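Local coordinates for protein alpha-galactosidase 1 (PDB 3LRK) that hydrolyses terminal, non-reducing alpha-D-galactose residues from alpha-galactosides such as galactose oligosaccharides, galactomannans and galactolipids, at residues L387-N399 / P458-S470. The protein carries 1 engineered substitution. Residues are numbered along the deposited sequence; the frame is centred on the assembly and turned at random.
Sequences LTSTWDIYDLWAN and PAHGIAFYRLRPS
D395 reaches the backbone of F464 through a water: its OD1 accepts from that water, which in turn takes the N-H of F464, and from W397 N (OD1 to N 2.8 Å), whose proton comes in above the carboxylate plane and closes an Asx turn. With CG anti to the backbone N (chi1 -178°), the carboxylate is turned to W397 N at the start of the D395-A398 turn. Before this turn, hydrogen-bonded pairs D392-R468 and Y394-R466 alternate with non-hydrogen-bonded I393-L467 and D395-Y465, the shortest bond running from D392 N to R468 O (2.7 Å). I393 CG2 lies over one face of the Y465 ring, a CH-pi contact 3.9 Å from the centroid, while Y394 CE1 meets R468 CD at 3.5 Å; the arginine's NE goes on to a salt bridge with D354. Beyond the strand, L396 CD1 packs on F464 CD2 (3.6 Å), and L396 also touches helix 310-316. Beside S470, the last residue modelled, a water bridges D392 OD2 and S470 O; a leucine in place of D392 would probably leave that water without its carboxylate mate. Strand 391-395 thus lies between 461-469 and 442-447 in the antiparallel sheet of the C-terminal beta-sandwich domain that follows the GH27 TIM barrel.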
loop_
_atom_site.group_PDB
_atom_site.type_symbol
_atom_site.label_atom_id
_atom_site.label_comp_id
_atom_site.label_asym_id
_atom_site.label_seq_id
_atom_site.Cartn_x
_atom_site.Cartn_y
_atom_site.Cartn_z
ATOM N N LEU A 387 20.318 35.656 3.019
ATOM C CA LEU A 387 19.109 36.338 3.499
ATOM C C LEU A 387 19.360 37.811 3.821
ATOM O O LEU A 387 18.425 38.607 3.902
ATOM C CB LEU A 387 18.498 35.616 4.713
ATOM C CG LEU A 387 17.860 34.229 4.524
ATOM C CD1 LEU A 387 16.967 33.887 5.715
ATOM C CD2 LEU A 387 17.060 34.148 3.236
ATOM N N THR A 388 20.636 38.149 3.991
ATOM C CA THR A 388 21.088 39.489 4.364
ATOM C C THR A 388 21.492 40.313 3.131
ATOM O O THR A 388 21.669 41.532 3.224
ATOM C CB THR A 388 22.251 39.370 5.382
ATOM O OG1 THR A 388 21.709 39.034 6.665
ATOM C CG2 THR A 388 23.053 40.658 5.505
ATOM N N SER A 389 21.616 39.648 1.983
ATOM C CA SER A 389 22.049 40.290 0.739
ATOM C C SER A 389 20.896 40.717 -0.150
ATOM O O SER A 389 19.761 40.259 0.016
ATOM C CB SER A 389 22.960 39.355 -0.060
ATOM O OG SER A 389 24.131 39.043 0.664
ATOM N N THR A 390 21.205 41.592 -1.107
ATOM C CA THR A 390 20.243 42.031 -2.116
ATOM C C THR A 390 20.483 41.245 -3.409
ATOM O O THR A 390 21.631 41.021 -3.806
ATOM C CB THR A 390 20.322 43.569 -2.330
ATOM O OG1 THR A 390 19.929 44.227 -1.120
ATOM C CG2 THR A 390 19.407 44.035 -3.460
ATOM N N TRP A 391 19.394 40.807 -4.040
ATOM C CA TRP A 391 19.473 39.971 -5.240
ATOM C C TRP A 391 18.795 40.639 -6.417
ATOM O O TRP A 391 17.673 41.125 -6.289
ATOM C CB TRP A 391 18.835 38.597 -4.987
ATOM C CG TRP A 391 19.585 37.785 -3.975
ATOM C CD1 TRP A 391 19.565 37.947 -2.618
ATOM C CD2 TRP A 391 20.484 36.698 -4.238
ATOM N NE1 TRP A 391 20.394 37.029 -2.019
ATOM C CE2 TRP A 391 20.969 36.248 -2.989
ATOM C CE3 TRP A 391 20.924 36.059 -5.407
ATOM C CZ2 TRP A 391 21.869 35.183 -2.872
ATOM C CZ3 TRP A 391 21.820 35.003 -5.292
ATOM C CH2 TRP A 391 22.284 34.578 -4.031
ATOM N N ASP A 392 19.479 40.654 -7.558
ATOM C CA ASP A 392 18.900 41.146 -8.802
ATOM C C ASP A 392 17.995 40.083 -9.412
ATOM O O ASP A 392 18.379 38.915 -9.505
ATOM C CB ASP A 392 19.998 41.533 -9.792
ATOM C CG ASP A 392 20.702 42.835 -9.410
ATOM O OD1 ASP A 392 20.137 43.607 -8.608
ATOM O OD2 ASP A 392 21.819 43.078 -9.920
ATOM N N ILE A 393 16.796 40.500 -9.804
ATOM C CA ILE A 393 15.816 39.612 -10.417
ATOM C C ILE A 393 15.950 39.695 -11.932
ATOM O O ILE A 393 15.906 40.786 -12.506
ATOM C CB ILE A 393 14.369 39.983 -10.012
ATOM C CG1 ILE A 393 14.234 40.068 -8.485
ATOM C CG2 ILE A 393 13.355 38.985 -10.603
ATOM C CD1 ILE A 393 12.956 40.732 -8.011
ATOM N N TYR A 394 16.126 38.540 -12.570
ATOM C CA TYR A 394 16.120 38.453 -14.020
ATOM C C TYR A 394 14.909 37.651 -14.495
ATOM O O TYR A 394 14.641 36.562 -13.979
ATOM C CB TYR A 394 17.405 37.800 -14.522
ATOM C CG TYR A 394 18.636 38.669 -14.429
ATOM C CD1 TYR A 394 19.267 38.894 -13.205
ATOM C CD2 TYR A 394 19.182 39.255 -15.570
ATOM C CE1 TYR A 394 20.408 39.691 -13.118
ATOM C CE2 TYR A 394 20.326 40.052 -15.493
ATOM C CZ TYR A 394 20.929 40.261 -14.268
ATOM O OH TYR A 394 22.052 41.049 -14.182
ATOM N N ASP A 395 14.193 38.197 -15.476
ATOM C CA ASP A 395 13.065 37.514 -16.118
ATOM C C ASP A 395 13.624 36.608 -17.206
ATOM O O ASP A 395 14.116 37.087 -18.234
ATOM C CB ASP A 395 12.077 38.539 -16.707
ATOM C CG ASP A 395 10.836 37.893 -17.350
ATOM O OD1 ASP A 395 10.796 36.654 -17.536
ATOM O OD2 ASP A 395 9.887 38.646 -17.677
ATOM N N LEU A 396 13.535 35.296 -16.980
ATOM C CA LEU A 396 14.073 34.313 -17.924
ATOM C C LEU A 396 13.277 34.230 -19.233
ATOM O O LEU A 396 13.747 33.635 -20.207
ATOM C CB LEU A 396 14.194 32.927 -17.262
ATOM C CG LEU A 396 15.232 32.785 -16.137
ATOM C CD1 LEU A 396 15.010 31.516 -15.308
ATOM C CD2 LEU A 396 16.661 32.821 -16.662
ATOM N N TRP A 397 12.082 34.825 -19.259
ATOM C CA TRP A 397 11.270 34.839 -20.484
ATOM C C TRP A 397 11.404 36.118 -21.327
ATOM O O TRP A 397 10.877 36.199 -22.438
ATOM C CB TRP A 397 9.809 34.459 -20.201
ATOM C CG TRP A 397 9.687 32.965 -20.068
ATOM C CD1 TRP A 397 9.519 32.250 -18.913
ATOM C CD2 TRP A 397 9.790 32.002 -21.127
ATOM N NE1 TRP A 397 9.492 30.901 -19.194
ATOM C CE2 TRP A 397 9.657 30.722 -20.544
ATOM C CE3 TRP A 397 9.979 32.098 -22.515
ATOM C CZ2 TRP A 397 9.702 29.546 -21.299
ATOM C CZ3 TRP A 397 10.018 30.925 -23.268
ATOM C CH2 TRP A 397 9.885 29.667 -22.655
ATOM N N ALA A 398 12.141 37.091 -20.799
ATOM C CA ALA A 398 12.479 38.300 -21.549
ATOM C C ALA A 398 13.319 37.953 -22.776
ATOM O O ALA A 398 14.067 36.968 -22.777
ATOM C CB ALA A 398 13.219 39.275 -20.667
ATOM N N ASN A 399 13.181 38.765 -23.821
ATOM C CA ASN A 399 13.962 38.615 -25.051
ATOM C C ASN A 399 13.716 37.293 -25.777
ATOM O O ASN A 399 14.616 36.758 -26.424
ATOM C CB ASN A 399 15.466 38.804 -24.784
ATOM C CG ASN A 399 15.777 40.094 -24.044
ATOM O OD1 ASN A 399 15.079 41.099 -24.196
ATOM N ND2 ASN A 399 16.833 40.071 -23.237
ATOM N N PRO A 458 -0.296 34.982 -15.176
ATOM C CA PRO A 458 -1.467 34.568 -15.946
ATOM C C PRO A 458 -1.989 33.191 -15.531
ATOM O O PRO A 458 -1.237 32.372 -14.982
ATOM C CB PRO A 458 -0.955 34.526 -17.393
ATOM C CG PRO A 458 0.304 35.307 -17.403
ATOM C CD PRO A 458 0.884 35.201 -16.031
ATOM N N ALA A 459 -3.273 32.949 -15.792
ATOM C CA ALA A 459 -3.883 31.636 -15.580
ATOM C C ALA A 459 -3.082 30.537 -16.277
ATOM O O ALA A 459 -2.707 30.686 -17.450
ATOM C CB ALA A 459 -5.308 31.639 -16.087
ATOM N N HIS A 460 -2.821 29.442 -15.556
ATOM C CA HIS A 460 -2.018 28.319 -16.076
ATOM C C HIS A 460 -0.648 28.772 -16.587
ATOM O O HIS A 460 -0.100 28.197 -17.526
ATOM C CB HIS A 460 -2.775 27.565 -17.186
ATOM C CG HIS A 460 -3.941 26.760 -16.699
ATOM N ND1 HIS A 460 -4.557 25.804 -17.477
ATOM C CD2 HIS A 460 -4.595 26.757 -15.512
ATOM C CE1 HIS A 460 -5.546 25.254 -16.795
ATOM N NE2 HIS A 460 -5.587 25.810 -15.598
ATOM N N GLY A 461 -0.096 29.805 -15.959
ATOM C CA GLY A 461 1.168 30.386 -16.389
ATOM C C GLY A 461 2.211 30.461 -15.297
ATOM O O GLY A 461 2.027 29.922 -14.192
ATOM N N ILE A 462 3.296 31.172 -15.590
ATOM C CA ILE A 462 4.481 31.140 -14.748
ATOM C C ILE A 462 5.244 32.470 -14.735
ATOM O O ILE A 462 5.327 33.163 -15.750
ATOM C CB ILE A 462 5.426 29.934 -15.159
ATOM C CG1 ILE A 462 6.451 29.616 -14.068
ATOM C CG2 ILE A 462 6.069 30.138 -16.551
ATOM C CD1 ILE A 462 7.312 28.368 -14.349
ATOM N N ALA A 463 5.761 32.825 -13.564
ATOM C CA ALA A 463 6.855 33.785 -13.467
ATOM C C ALA A 463 8.126 32.989 -13.198
ATOM O O ALA A 463 8.264 32.326 -12.163
ATOM C CB ALA A 463 6.597 34.806 -12.357
ATOM N N PHE A 464 9.061 33.055 -14.135
ATOM C CA PHE A 464 10.262 32.224 -14.077
ATOM C C PHE A 464 11.506 33.119 -14.004
ATOM O O PHE A 464 11.843 33.795 -14.978
ATOM C CB PHE A 464 10.290 31.306 -15.307
ATOM C CG PHE A 464 11.147 30.077 -15.151
ATOM C CD1 PHE A 464 11.052 29.267 -14.017
ATOM C CD2 PHE A 464 12.027 29.708 -16.163
ATOM C CE1 PHE A 464 11.840 28.130 -13.890
ATOM C CE2 PHE A 464 12.818 28.562 -16.044
ATOM C CZ PHE A 464 12.716 27.776 -14.907
ATOM N N TYR A 465 12.171 33.119 -12.849
ATOM C CA TYR A 465 13.280 34.050 -12.584
ATOM C C TYR A 465 14.627 33.411 -12.294
ATOM O O TYR A 465 14.709 32.325 -11.710
ATOM C CB TYR A 465 12.973 34.946 -11.382
ATOM C CG TYR A 465 11.688 35.723 -11.441
ATOM C CD1 TYR A 465 10.741 35.587 -10.431
ATOM C CD2 TYR A 465 11.417 36.599 -12.492
ATOM C CE1 TYR A 465 9.554 36.303 -10.453
ATOM C CE2 TYR A 465 10.220 37.317 -12.530
ATOM C CZ TYR A 465 9.302 37.164 -11.501
ATOM O OH TYR A 465 8.120 37.859 -11.512
ATOM N N ARG A 466 15.685 34.131 -12.662
ATOM C CA ARG A 466 17.023 33.849 -12.173
ATOM C C ARG A 466 17.449 34.996 -11.253
ATOM O O ARG A 466 17.413 36.161 -11.651
ATOM C CB ARG A 466 18.011 33.669 -13.331
ATOM C CG ARG A 466 19.371 33.145 -12.895
ATOM C CD ARG A 466 20.235 32.690 -14.061
ATOM N NE ARG A 466 21.499 32.153 -13.565
ATOM C CZ ARG A 466 22.111 31.071 -14.039
ATOM N NH1 ARG A 466 21.584 30.383 -15.042
ATOM N NH2 ARG A 466 23.251 30.663 -13.491
ATOM N N LEU A 467 17.812 34.661 -10.015
ATOM C CA LEU A 467 18.316 35.646 -9.052
ATOM C C LEU A 467 19.835 35.640 -9.014
ATOM O O LEU A 467 20.457 34.580 -8.966
ATOM C CB LEU A 467 17.759 35.405 -7.637
ATOM C CG LEU A 467 16.257 35.524 -7.319
ATOM C CD1 LEU A 467 16.048 35.979 -5.880
ATOM C CD2 LEU A 467 15.502 36.447 -8.251
ATOM N N ARG A 468 20.429 36.834 -9.035
ATOM C CA ARG A 468 21.886 36.985 -9.039
ATOM C C ARG A 468 22.287 37.960 -7.935
ATOM O O ARG A 468 21.556 38.917 -7.667
ATOM C CB ARG A 468 22.386 37.502 -10.396
ATOM C CG ARG A 468 21.857 36.747 -11.613
ATOM C CD ARG A 468 22.701 37.019 -12.845
ATOM N NE ARG A 468 24.032 36.424 -12.722
ATOM C CZ ARG A 468 25.058 36.685 -13.525
ATOM N NH1 ARG A 468 24.924 37.538 -14.537
ATOM N NH2 ARG A 468 26.224 36.085 -13.315
ATOM N N PRO A 469 23.438 37.719 -7.276
ATOM C CA PRO A 469 23.851 38.670 -6.243
ATOM C C PRO A 469 24.165 40.022 -6.873
ATOM O O PRO A 469 24.894 40.079 -7.864
ATOM C CB PRO A 469 25.126 38.034 -5.665
ATOM C CG PRO A 469 25.076 36.591 -6.092
ATOM C CD PRO A 469 24.402 36.612 -7.421
ATOM N N SER A 470 23.587 41.086 -6.318
ATOM C CA SER A 470 23.797 42.453 -6.807
ATOM C C SER A 470 25.275 42.844 -6.816
ATOM O O SER A 470 25.738 43.531 -7.732
ATOM C CB SER A 470 23.010 43.451 -5.954
ATOM O OG SER A 470 21.633 43.135 -5.936
HETATM O O HOH W 1 23.994 44.974 -9.093
HETATM O O HOH W 2 8.750 34.900 -16.394
#